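Beta-N-acetylhexosaminidase (Streptomyces plicatus, PDB 1JAK) hydrolyses terminal N-acetylhexosamine residues from the non-reducing ends of beta-linked glycosides, as a family 20 glycoside hydrolase using substrate-assisted catalysis. Local coordinates at residues 165-170 against 192-197; 247-252 against 312-317; 254-259 against 280-285; 397-402 against 446-451. One frame throughout, in Å; residues are numbered along the deposited sequence.

Interaction 1: residues 165-170 against 192-197; sequences DVSRHF and HLHLSD. With IFG ((2R,3R,4S,5R)-2-acetamido-3,4-dihydroxy-5-hydroxymethyl-piperidine), chain F.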
# COMPACT_ATOMS: atom_id res chain seq x y z
N ASP A 165 6.05 2.47 -7.25
CA ASP A 165 6.64 2.30 -8.57
C ASP A 165 8.15 2.39 -8.38
O ASP A 165 8.67 3.46 -8.06
CB ASP A 165 6.13 3.42 -9.49
CG ASP A 165 6.83 3.48 -10.85
OD1 ASP A 165 7.72 2.65 -11.15
OD2 ASP A 165 6.47 4.38 -11.63
N VAL A 166 8.86 1.27 -8.53
CA VAL A 166 10.31 1.28 -8.40
C VAL A 166 10.97 1.15 -9.77
O VAL A 166 12.18 0.95 -9.87
CB VAL A 166 10.81 0.14 -7.46
CG1 VAL A 166 10.29 0.36 -6.05
CG2 VAL A 166 10.37 -1.22 -8.00
N SER A 167 10.16 1.27 -10.81
CA SER A 167 10.64 1.17 -12.19
C SER A 167 11.06 2.51 -12.78
O SER A 167 12.12 2.62 -13.39
CB SER A 167 9.56 0.54 -13.08
OG SER A 167 9.28 -0.80 -12.71
N ARG A 168 10.22 3.54 -12.61
CA ARG A 168 10.55 4.86 -13.14
C ARG A 168 11.79 5.41 -12.45
O ARG A 168 12.70 5.93 -13.10
CB ARG A 168 9.34 5.79 -13.00
CG ARG A 168 8.34 5.64 -14.16
CD ARG A 168 8.10 4.17 -14.55
NE ARG A 168 7.18 4.07 -15.69
CZ ARG A 168 5.85 4.08 -15.59
NH1 ARG A 168 5.27 4.17 -14.39
NH2 ARG A 168 5.10 4.06 -16.69
N HIS A 169 11.83 5.30 -11.13
CA HIS A 169 13.03 5.65 -10.37
C HIS A 169 13.17 4.48 -9.40
O HIS A 169 12.20 4.07 -8.76
CB HIS A 169 12.91 6.96 -9.60
CG HIS A 169 13.13 8.18 -10.44
ND1 HIS A 169 12.10 8.90 -10.99
CD2 HIS A 169 14.27 8.80 -10.84
CE1 HIS A 169 12.59 9.91 -11.69
NE2 HIS A 169 13.91 9.87 -11.61
N PHE A 170 14.37 3.92 -9.32
CA PHE A 170 14.60 2.79 -8.44
C PHE A 170 14.79 3.22 -6.99
O PHE A 170 15.39 4.26 -6.71
CB PHE A 170 15.84 2.02 -8.90
CG PHE A 170 16.16 0.81 -8.06
CD1 PHE A 170 15.30 -0.29 -8.05
CD2 PHE A 170 17.30 0.78 -7.26
CE1 PHE A 170 15.58 -1.41 -7.27
CE2 PHE A 170 17.59 -0.33 -6.47
CZ PHE A 170 16.73 -1.43 -6.47
N HIS A 192 1.72 -3.42 -3.22
CA HIS A 192 1.83 -3.69 -4.65
C HIS A 192 3.14 -3.06 -5.13
O HIS A 192 3.36 -1.87 -4.97
CB HIS A 192 0.61 -3.06 -5.35
CG HIS A 192 0.63 -3.12 -6.84
ND1 HIS A 192 -0.32 -2.49 -7.62
CD2 HIS A 192 1.50 -3.69 -7.71
CE1 HIS A 192 -0.03 -2.66 -8.89
NE2 HIS A 192 1.06 -3.39 -8.98
N LEU A 193 4.02 -3.88 -5.69
CA LEU A 193 5.29 -3.38 -6.19
C LEU A 193 5.31 -3.44 -7.71
O LEU A 193 5.13 -4.52 -8.29
CB LEU A 193 6.46 -4.20 -5.64
CG LEU A 193 6.74 -4.07 -4.14
CD1 LEU A 193 7.87 -5.02 -3.73
CD2 LEU A 193 7.12 -2.63 -3.81
N HIS A 194 5.50 -2.29 -8.35
CA HIS A 194 5.55 -2.21 -9.81
C HIS A 194 7.02 -2.44 -10.15
O HIS A 194 7.82 -1.50 -10.20
CB HIS A 194 5.09 -0.82 -10.26
CG HIS A 194 4.81 -0.71 -11.73
ND1 HIS A 194 3.67 -1.22 -12.31
CD2 HIS A 194 5.52 -0.14 -12.73
CE1 HIS A 194 3.69 -0.96 -13.61
NE2 HIS A 194 4.80 -0.31 -13.89
N LEU A 195 7.37 -3.71 -10.36
CA LEU A 195 8.74 -4.15 -10.61
C LEU A 195 9.33 -4.00 -12.00
O LEU A 195 10.54 -4.19 -12.19
CB LEU A 195 8.88 -5.61 -10.18
CG LEU A 195 8.62 -5.91 -8.70
CD1 LEU A 195 8.60 -7.42 -8.50
CD2 LEU A 195 9.71 -5.28 -7.84
N SER A 196 8.51 -3.67 -12.99
CA SER A 196 9.03 -3.51 -14.34
C SER A 196 8.22 -2.53 -15.15
O SER A 196 7.01 -2.39 -14.96
CB SER A 196 9.06 -4.87 -15.07
OG SER A 196 7.75 -5.33 -15.36
N ASP A 197 8.89 -1.83 -16.05
CA ASP A 197 8.23 -0.88 -16.92
C ASP A 197 9.19 -0.52 -18.04
O ASP A 197 10.14 -1.26 -18.30
CB ASP A 197 7.79 0.36 -16.15
CG ASP A 197 6.55 1.01 -16.75
OD1 ASP A 197 6.67 1.63 -17.82
OD2 ASP A 197 5.46 0.87 -16.15
N1 IFG F . -0.59 5.58 -16.09
C2 IFG F . 0.36 4.44 -16.09
C3 IFG F . 1.50 4.50 -14.99
C4 IFG F . 2.05 5.92 -14.74
C5 IFG F . 0.88 6.86 -14.48
C6 IFG F . 1.25 8.30 -14.16
C7 IFG F . -1.29 3.02 -14.95
C8 IFG F . -2.08 1.76 -14.70
C9 IFG F . -0.13 6.90 -15.64
N2 IFG F . -0.39 3.17 -15.96
O7 IFG F . -1.51 3.96 -14.19
O3 IFG F . 2.56 3.63 -15.36
O4 IFG F . 2.74 6.35 -15.91
O6 IFG F . 0.21 8.97 -13.45
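At the C-terminal mouth of the catalytic alpha/beta barrel, where the sugar analogue binds, Arg168 meets Asp197 in a salt bridge, NH2 lying 3.1 Å from OD1. The carboxylate does not meet the guanidinium end-on: OD2 sits over the centre of one guanidinium face, and the two planes are only 35° apart. A second carboxylate, Asp165, takes NH1 on its OD2 at 3.0 Å, the oxygen lying in the guanidinium plane although the donor stands well above the plane of the carboxylate. With the guanidinium held by both acids, NH1 and NH2 each donate to O3 of the piperidine inhibitor, a fork that fixes one hydroxyl from two nitrogens; Gln199 OE1 accepts from NE. Asp165 closes strand 159-165, pairing in parallel with His194 of the neighbouring strand 190-194, and the chain then leaves the barrel wall in an Asx turn: Asp165 OD1 accepts from Ser167 N at 2.8 Å and also from Arg168 N. Thus one aspartate shapes the loop with one oxygen and steadies the arginine with the other. The loop is tied back to the second strand by Ser167, whose OG donates to His194 O at 3.0 Å from above the carbonyl plane. His194 swings its ring away from its own backbone N (chi1 -167°), and NE2 reaches the anti lone pair of Asp197 OD2 at 2.6 Å in a nearly straight bond of 167°. Outside the polar cluster, Val166 CG2 rests on Leu195 CD2, 4.1 Å away.

Interaction 2: residues 247-252 against 312-317; sequences VVPEID and RYLHIG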
# COMPACT_ATOMS: atom_id res chain seq x y z
N VAL A 247 2.79 -8.91 -0.11
CA VAL A 247 3.38 -8.30 -1.30
C VAL A 247 2.76 -8.83 -2.58
O VAL A 247 2.69 -10.04 -2.80
CB VAL A 247 4.91 -8.54 -1.35
CG1 VAL A 247 5.49 -7.99 -2.65
CG2 VAL A 247 5.58 -7.85 -0.16
N VAL A 248 2.29 -7.91 -3.41
CA VAL A 248 1.68 -8.21 -4.69
C VAL A 248 2.64 -7.67 -5.75
O VAL A 248 2.66 -6.46 -6.02
CB VAL A 248 0.31 -7.52 -4.84
CG1 VAL A 248 -0.29 -7.83 -6.20
CG2 VAL A 248 -0.62 -7.99 -3.73
N PRO A 249 3.46 -8.54 -6.34
CA PRO A 249 4.41 -8.10 -7.36
C PRO A 249 3.74 -7.94 -8.72
O PRO A 249 2.80 -8.66 -9.04
CB PRO A 249 5.43 -9.23 -7.37
CG PRO A 249 4.54 -10.44 -7.21
CD PRO A 249 3.58 -10.00 -6.11
N GLU A 250 4.23 -6.99 -9.50
CA GLU A 250 3.69 -6.77 -10.84
C GLU A 250 4.78 -6.74 -11.90
O GLU A 250 5.79 -6.04 -11.75
CB GLU A 250 2.92 -5.43 -10.93
CG GLU A 250 2.27 -5.21 -12.31
CD GLU A 250 1.79 -3.78 -12.54
OE1 GLU A 250 1.66 -3.02 -11.56
OE2 GLU A 250 1.54 -3.41 -13.72
N ILE A 251 4.57 -7.52 -12.95
CA ILE A 251 5.45 -7.54 -14.11
C ILE A 251 4.44 -7.15 -15.20
O ILE A 251 3.60 -7.96 -15.59
CB ILE A 251 6.03 -8.93 -14.41
CG1 ILE A 251 7.01 -9.33 -13.30
CG2 ILE A 251 6.74 -8.91 -15.76
CD1 ILE A 251 8.20 -8.40 -13.16
N ASP A 252 4.51 -5.90 -15.64
CA ASP A 252 3.57 -5.39 -16.63
C ASP A 252 3.75 -5.98 -18.03
O ASP A 252 4.86 -6.06 -18.54
CB ASP A 252 3.71 -3.86 -16.71
CG ASP A 252 2.41 -3.17 -17.07
OD1 ASP A 252 1.55 -3.81 -17.72
OD2 ASP A 252 2.26 -1.97 -16.73
N ARG A 312 -0.76 -14.58 -2.27
CA ARG A 312 -1.72 -15.24 -3.15
C ARG A 312 -1.84 -14.68 -4.56
O ARG A 312 -2.31 -15.37 -5.47
CB ARG A 312 -3.11 -15.18 -2.52
CG ARG A 312 -3.25 -15.91 -1.20
CD ARG A 312 -4.51 -15.46 -0.48
NE ARG A 312 -4.37 -14.11 0.07
CZ ARG A 312 -5.34 -13.46 0.70
NH1 ARG A 312 -6.53 -14.02 0.86
NH2 ARG A 312 -5.11 -12.24 1.19
N TYR A 313 -1.39 -13.44 -4.73
CA TYR A 313 -1.55 -12.75 -6.01
C TYR A 313 -0.32 -12.45 -6.85
O TYR A 313 0.79 -12.31 -6.34
CB TYR A 313 -2.28 -11.43 -5.74
CG TYR A 313 -3.44 -11.59 -4.78
CD1 TYR A 313 -4.67 -12.07 -5.22
CD2 TYR A 313 -3.28 -11.31 -3.42
CE1 TYR A 313 -5.72 -12.28 -4.33
CE2 TYR A 313 -4.33 -11.51 -2.52
CZ TYR A 313 -5.55 -12.00 -2.99
OH TYR A 313 -6.58 -12.21 -2.11
N LEU A 314 -0.55 -12.32 -8.16
CA LEU A 314 0.51 -11.99 -9.10
C LEU A 314 -0.15 -11.04 -10.10
O LEU A 314 -1.10 -11.41 -10.78
CB LEU A 314 1.02 -13.25 -9.81
CG LEU A 314 2.33 -13.15 -10.59
CD1 LEU A 314 2.16 -12.27 -11.82
CD2 LEU A 314 3.41 -12.60 -9.68
N HIS A 315 0.35 -9.81 -10.16
CA HIS A 315 -0.18 -8.76 -11.02
C HIS A 315 0.53 -8.78 -12.38
O HIS A 315 1.76 -8.70 -12.44
CB HIS A 315 0.06 -7.40 -10.33
CG HIS A 315 -0.91 -6.32 -10.69
ND1 HIS A 315 -1.16 -5.94 -12.00
CD2 HIS A 315 -1.65 -5.49 -9.91
CE1 HIS A 315 -2.00 -4.92 -12.00
NE2 HIS A 315 -2.31 -4.63 -10.75
N ILE A 316 -0.23 -8.91 -13.47
CA ILE A 316 0.38 -8.93 -14.80
C ILE A 316 0.16 -7.62 -15.57
O ILE A 316 0.45 -7.54 -16.76
CB ILE A 316 -0.14 -10.12 -15.66
CG1 ILE A 316 -1.65 -10.04 -15.85
CG2 ILE A 316 0.27 -11.44 -15.00
CD1 ILE A 316 -2.21 -11.13 -16.75
N GLY A 317 -0.35 -6.60 -14.88
CA GLY A 317 -0.56 -5.31 -15.51
C GLY A 317 -1.63 -5.30 -16.59
O GLY A 317 -2.79 -5.63 -16.31
O HOH W 1 0.73 -11.78 -3.67
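Tyr313 and Val248 open the contact by which strands 313-315 and 246-250, outermost in the strand order of the parallel sheet, close the catalytic alpha/beta barrel; their short axes run at 30°. Tyr313 CB packs against Val248 CG1, while a water donates to both Tyr313 O and Val247 O, bridging the splayed backbones. At Leu314 the meeting is tighter: CD2 presses on Pro249 CG at 3.5 Å, the two side chains crossing at about a right angle, with Leu305 of helix 292-307 packed on both. His315 carries the direct backbone pairing. Its N donates to Pro249 O at 2.9 Å, its O accepts from Ile251 N at 3.1 Å, and Glu250 CA-H points at the same carbonyl oxygen. Side by side, the Glu250 and His315 side chains aim the same way, both with CG anti to the backbone N (chi1 -177° in Glu250); this lays the carboxylate over one face of the imidazole, the planes 24° apart. The acid end of Glu250 is engaged by His192, His194 and Trp350, whereas His315 NE2 bonds to Gln365. Past Ile316, Gly317 turns the chain with a positive phi, and Asp252 OD1 and Glu250 OE2 stand where a CB would project. Its CA is 3.4 Å from Asp252 OD1, which is hydrogen-bonded to Gly318 N, and its own N donates in the ring plane to His315 ND1 at 3.1 Å.

Interaction 3: residues 254-259 against 280-285; sequences PGHTNA and TKVGFS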
# COMPACT_ATOMS: atom_id res chain seq x y z
N PRO A 254 1.18 -6.75 -21.95
CA PRO A 254 2.27 -6.76 -22.92
C PRO A 254 2.87 -5.38 -23.14
O PRO A 254 3.88 -5.23 -23.83
CB PRO A 254 1.59 -7.31 -24.17
CG PRO A 254 0.24 -6.66 -24.10
CD PRO A 254 -0.13 -6.81 -22.63
N GLY A 255 2.23 -4.36 -22.57
CA GLY A 255 2.74 -3.00 -22.70
C GLY A 255 3.69 -2.68 -21.56
O GLY A 255 3.87 -3.51 -20.67
N HIS A 256 4.29 -1.50 -21.59
CA HIS A 256 5.23 -1.09 -20.54
C HIS A 256 6.34 -2.11 -20.36
O HIS A 256 6.75 -2.41 -19.23
CB HIS A 256 4.47 -0.90 -19.22
CG HIS A 256 3.67 0.37 -19.18
ND1 HIS A 256 4.25 1.60 -18.96
CD2 HIS A 256 2.35 0.59 -19.37
CE1 HIS A 256 3.32 2.53 -19.02
NE2 HIS A 256 2.16 1.95 -19.27
N THR A 257 6.84 -2.61 -21.48
CA THR A 257 7.86 -3.64 -21.48
C THR A 257 9.19 -3.25 -22.12
O THR A 257 10.00 -4.12 -22.43
CB THR A 257 7.33 -4.89 -22.23
OG1 THR A 257 6.67 -4.46 -23.43
CG2 THR A 257 6.35 -5.66 -21.37
N ASN A 258 9.45 -1.96 -22.31
CA ASN A 258 10.70 -1.59 -22.96
C ASN A 258 11.97 -2.09 -22.29
O ASN A 258 12.92 -2.45 -22.97
CB ASN A 258 10.82 -0.07 -23.14
CG ASN A 258 11.98 0.29 -24.06
OD1 ASN A 258 11.89 0.11 -25.27
ND2 ASN A 258 13.07 0.78 -23.48
N ALA A 259 12.01 -2.11 -20.96
CA ALA A 259 13.22 -2.57 -20.28
C ALA A 259 13.57 -3.99 -20.72
O ALA A 259 14.74 -4.31 -20.94
CB ALA A 259 13.05 -2.50 -18.77
N THR A 280 9.57 10.04 -20.01
CA THR A 280 8.42 9.91 -19.11
C THR A 280 7.08 9.68 -19.81
O THR A 280 6.02 9.94 -19.24
CB THR A 280 8.31 11.15 -18.20
OG1 THR A 280 8.31 12.34 -19.01
CG2 THR A 280 9.47 11.21 -17.22
N LYS A 281 7.12 9.20 -21.05
CA LYS A 281 5.89 8.93 -21.78
C LYS A 281 5.48 7.48 -21.55
O LYS A 281 6.23 6.70 -20.96
CB LYS A 281 6.09 9.19 -23.28
CG LYS A 281 6.20 10.66 -23.63
CD LYS A 281 6.46 10.87 -25.13
CE LYS A 281 5.42 10.15 -25.99
NZ LYS A 281 4.03 10.63 -25.71
N VAL A 282 4.28 7.12 -22.00
CA VAL A 282 3.76 5.77 -21.86
C VAL A 282 3.00 5.31 -23.10
O VAL A 282 2.58 6.14 -23.91
CB VAL A 282 2.76 5.65 -20.67
CG1 VAL A 282 3.40 6.16 -19.39
CG2 VAL A 282 1.47 6.41 -20.97
N GLY A 283 2.85 3.99 -23.24
CA GLY A 283 2.07 3.42 -24.34
C GLY A 283 2.74 3.05 -25.65
O GLY A 283 2.07 2.53 -26.54
N PHE A 284 4.04 3.27 -25.75
CA PHE A 284 4.78 3.02 -26.99
C PHE A 284 5.44 1.65 -27.13
O PHE A 284 5.91 1.30 -28.22
CB PHE A 284 5.85 4.10 -27.14
CG PHE A 284 6.83 4.13 -26.01
CD1 PHE A 284 7.92 3.27 -25.99
CD2 PHE A 284 6.65 5.00 -24.94
CE1 PHE A 284 8.82 3.27 -24.92
CE2 PHE A 284 7.53 5.01 -23.86
CZ PHE A 284 8.62 4.15 -23.86
N SER A 285 5.50 0.88 -26.05
CA SER A 285 6.16 -0.42 -26.09
C SER A 285 5.19 -1.60 -26.13
O SER A 285 4.07 -1.51 -25.64
CB SER A 285 7.07 -0.57 -24.87
OG SER A 285 6.31 -0.41 -23.69
O HOH W 2 3.06 0.16 -23.75
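The backbones of Gly255 and Ser285 approach to 5.5 Å between CA atoms without strand pairing, Gly255 CA-H pointing at Ser285 O. Both belong to active-site loops of the catalytic alpha/beta barrel: 254-259 runs into the first residues of helix 258-263, while the loop residues 280-285 lie in the long excursion before helix 292-307. A water stitches them together, accepting from His256 N at 3.0 Å and donating to Ser285 O at 2.7 Å. Ser285 aims its side chain into the turn ahead of the helix. With OG set between its own backbone N and carbonyl carbon (chi1 58°), the hydroxyl comes 3.1 Å from His256 N and 3.2 Å from Thr257 N, and it is hydrogen-bonded to Asp198, which also accepts from Asn258 N in the first turn of the helix. The turn is braced internally by Thr257 OG1, which donates to Pro254 O from above the carbonyl plane. Asn258 CB lies 4.3 Å from Phe284 CE1, and its amide end bonds to Pro275 O. His256 and Val282, both in the inhibitor pocket, meet at the other end of the contact. The imidazole is gripped at both nitrogens, ND1 by Asp197 and NE2 by Glu320, a pairing that would fix its rotation. Between those two nitrogens, His256 CE1 touches Val282 at its branch point CB and at the methyl CG1, 3.6 Å from each.

Interaction 4: residues 397-402 against 446-451; sequences RTYLDM and PLWTET. With IFG ((2R,3R,4S,5R)-2-acetamido-3,4-dihydroxy-5-hydroxymethyl-piperidine), chain F.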
# COMPACT_ATOMS: atom_id res chain seq x y z
N ARG A 397 -8.38 10.25 -8.00
CA ARG A 397 -8.71 10.12 -6.59
C ARG A 397 -7.55 9.63 -5.73
O ARG A 397 -7.12 10.31 -4.80
CB ARG A 397 -9.87 9.14 -6.39
CG ARG A 397 -11.15 9.49 -7.12
CD ARG A 397 -11.92 10.58 -6.41
NE ARG A 397 -13.17 10.87 -7.09
CZ ARG A 397 -14.10 11.69 -6.63
NH1 ARG A 397 -13.92 12.31 -5.47
NH2 ARG A 397 -15.21 11.91 -7.34
N THR A 398 -7.04 8.44 -6.05
CA THR A 398 -5.98 7.84 -5.24
C THR A 398 -4.59 7.71 -5.84
O THR A 398 -3.73 7.04 -5.26
CB THR A 398 -6.42 6.46 -4.73
OG1 THR A 398 -6.47 5.53 -5.82
CG2 THR A 398 -7.80 6.54 -4.08
N TYR A 399 -4.35 8.32 -7.00
CA TYR A 399 -3.03 8.28 -7.61
C TYR A 399 -2.23 9.36 -6.87
O TYR A 399 -2.44 10.56 -7.08
CB TYR A 399 -3.12 8.59 -9.11
CG TYR A 399 -3.23 7.34 -9.96
CD1 TYR A 399 -3.94 6.23 -9.52
CD2 TYR A 399 -2.60 7.28 -11.21
CE1 TYR A 399 -4.02 5.07 -10.29
CE2 TYR A 399 -2.67 6.12 -11.99
CZ TYR A 399 -3.37 5.02 -11.52
OH TYR A 399 -3.42 3.86 -12.25
N LEU A 400 -1.33 8.93 -5.99
CA LEU A 400 -0.54 9.85 -5.19
C LEU A 400 0.49 10.68 -5.94
O LEU A 400 1.07 11.61 -5.37
CB LEU A 400 0.12 9.08 -4.04
CG LEU A 400 -0.88 8.34 -3.14
CD1 LEU A 400 -0.13 7.41 -2.19
CD2 LEU A 400 -1.72 9.34 -2.35
N ASP A 401 0.73 10.36 -7.20
CA ASP A 401 1.68 11.13 -8.01
C ASP A 401 0.99 12.32 -8.66
O ASP A 401 1.65 13.17 -9.26
CB ASP A 401 2.29 10.24 -9.10
CG ASP A 401 1.26 9.75 -10.10
OD1 ASP A 401 0.21 9.23 -9.66
OD2 ASP A 401 1.48 9.87 -11.32
N MET A 402 -0.33 12.40 -8.53
CA MET A 402 -1.06 13.51 -9.15
C MET A 402 -0.94 14.80 -8.33
O MET A 402 -1.05 14.78 -7.11
CB MET A 402 -2.54 13.15 -9.35
CG MET A 402 -3.13 13.66 -10.66
SD MET A 402 -2.29 13.00 -12.13
CE MET A 402 -2.59 11.23 -11.93
N PRO A 446 -1.86 4.11 -5.49
CA PRO A 446 -0.59 3.94 -6.21
C PRO A 446 0.26 5.20 -6.21
O PRO A 446 -0.25 6.31 -6.36
CB PRO A 446 -1.03 3.57 -7.63
CG PRO A 446 -2.47 3.11 -7.47
CD PRO A 446 -2.99 4.05 -6.43
N LEU A 447 1.57 5.02 -6.05
CA LEU A 447 2.50 6.15 -6.10
C LEU A 447 3.47 5.89 -7.25
O LEU A 447 4.41 5.11 -7.12
CB LEU A 447 3.27 6.29 -4.78
CG LEU A 447 4.29 7.44 -4.71
CD1 LEU A 447 3.62 8.76 -5.10
CD2 LEU A 447 4.87 7.53 -3.30
N TRP A 448 3.21 6.55 -8.38
CA TRP A 448 4.05 6.43 -9.56
C TRP A 448 5.25 7.34 -9.40
O TRP A 448 5.16 8.40 -8.77
CB TRP A 448 3.23 6.79 -10.80
CG TRP A 448 2.06 5.87 -10.97
CD1 TRP A 448 0.75 6.13 -10.67
CD2 TRP A 448 2.10 4.52 -11.43
NE1 TRP A 448 -0.02 5.02 -10.92
CE2 TRP A 448 0.78 4.02 -11.39
CE3 TRP A 448 3.13 3.68 -11.88
CZ2 TRP A 448 0.46 2.71 -11.77
CZ3 TRP A 448 2.82 2.38 -12.27
CH2 TRP A 448 1.49 1.91 -12.21
N THR A 449 6.39 6.96 -9.97
CA THR A 449 7.59 7.76 -9.76
C THR A 449 8.29 8.45 -10.92
O THR A 449 9.49 8.71 -10.86
CB THR A 449 8.63 6.94 -8.96
OG1 THR A 449 8.91 5.71 -9.65
CG2 THR A 449 8.09 6.62 -7.58
N GLU A 450 7.56 8.79 -11.98
CA GLU A 450 8.18 9.50 -13.09
C GLU A 450 8.88 10.76 -12.60
O GLU A 450 9.93 11.13 -13.12
CB GLU A 450 7.14 9.92 -14.14
CG GLU A 450 6.77 8.85 -15.15
CD GLU A 450 5.58 8.01 -14.73
OE1 GLU A 450 5.23 8.01 -13.53
OE2 GLU A 450 5.00 7.34 -15.61
N THR A 451 8.30 11.41 -11.60
CA THR A 451 8.83 12.67 -11.07
C THR A 451 9.47 12.63 -9.69
O THR A 451 9.92 13.66 -9.19
CB THR A 451 7.71 13.75 -11.00
OG1 THR A 451 6.83 13.45 -9.91
CG2 THR A 451 6.91 13.77 -12.29
N1 IFG F . -0.59 5.58 -16.09
C2 IFG F . 0.36 4.44 -16.09
C3 IFG F . 1.50 4.50 -14.99
C4 IFG F . 2.05 5.92 -14.74
C5 IFG F . 0.88 6.86 -14.48
C6 IFG F . 1.25 8.30 -14.16
C7 IFG F . -1.29 3.02 -14.95
C8 IFG F . -2.08 1.76 -14.70
C9 IFG F . -0.13 6.90 -15.64
N2 IFG F . -0.39 3.17 -15.96
O7 IFG F . -1.51 3.96 -14.19
O3 IFG F . 2.56 3.63 -15.36
O4 IFG F . 2.74 6.35 -15.91
O6 IFG F . 0.21 8.97 -13.45
O HOH W 3 4.13 10.08 -12.02
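Tyr399 leaves its CB with CG roughly anti to its carbonyl carbon (chi1 -94°) and brings one side of its ring against both Pro446 and Trp448. CD1 and CE1 approach the proline ring, CE1 reaching CG at 3.8 Å; CD2 and CE2 approach the indole on that same side, CE2 coming within 3.1 Å of Trp448 NE1, which stands over the tyrosine face toward its rim. The two rings meet obliquely, their planes 50° apart. At the tip, OH donates to O7, the acetamido oxygen of the inhibitor, at 2.7 Å; in substrate-assisted catalysis of this family the corresponding oxygen acts as the nucleophile, consistent with a tyrosine that positions it. These residues form part of the sugar pocket at the C-terminal mouth of the alpha/beta barrel, where strand 440-447 ends and a type I turn, Tyr399 to Met402, packs beside it. Leu400 N donates to Pro446 O at 2.9 Å, and Leu400 CB touches Leu447 CD1. The indole of Trp448 forms the pocket floor, the inhibitor's C3 lying over the ring centre. Asp401 approaches the indole edge, OD1 3.3 Å from CD1, with no polar partner for that oxygen, while its OD2 accepts from the inhibitor's O6 at 2.6 Å. A water donates to both Asp401 OD2 and Glu450 OE1, and Glu450 OE2 takes the inhibitor's O4 in a very short bond of 2.5 Å.

Overall arrangement
All four contacts lie in the catalytic alpha/beta barrel; three reach its parallel sheet, and interaction 3 joins loops beyond strand 246-250. Interactions 1 and 2 have centres about 11 Å apart and share neighbouring strands 190-194 and 246-250; Glu250 accepts from His192 and His194 across the join. Interaction 3, which falls within the chain span bracketed by interaction 2, sits about 13 Å from interaction 1, centre to centre, and Asp197 links them through His256. Interaction 4 comes last in sequence, its centre about 12 Å from that of interaction 1, to which Thr449 ties it through Asp165 and His169. Interactions 1, 3 and 4 supply residues of the sugar pocket, and interaction 2 lies just behind it.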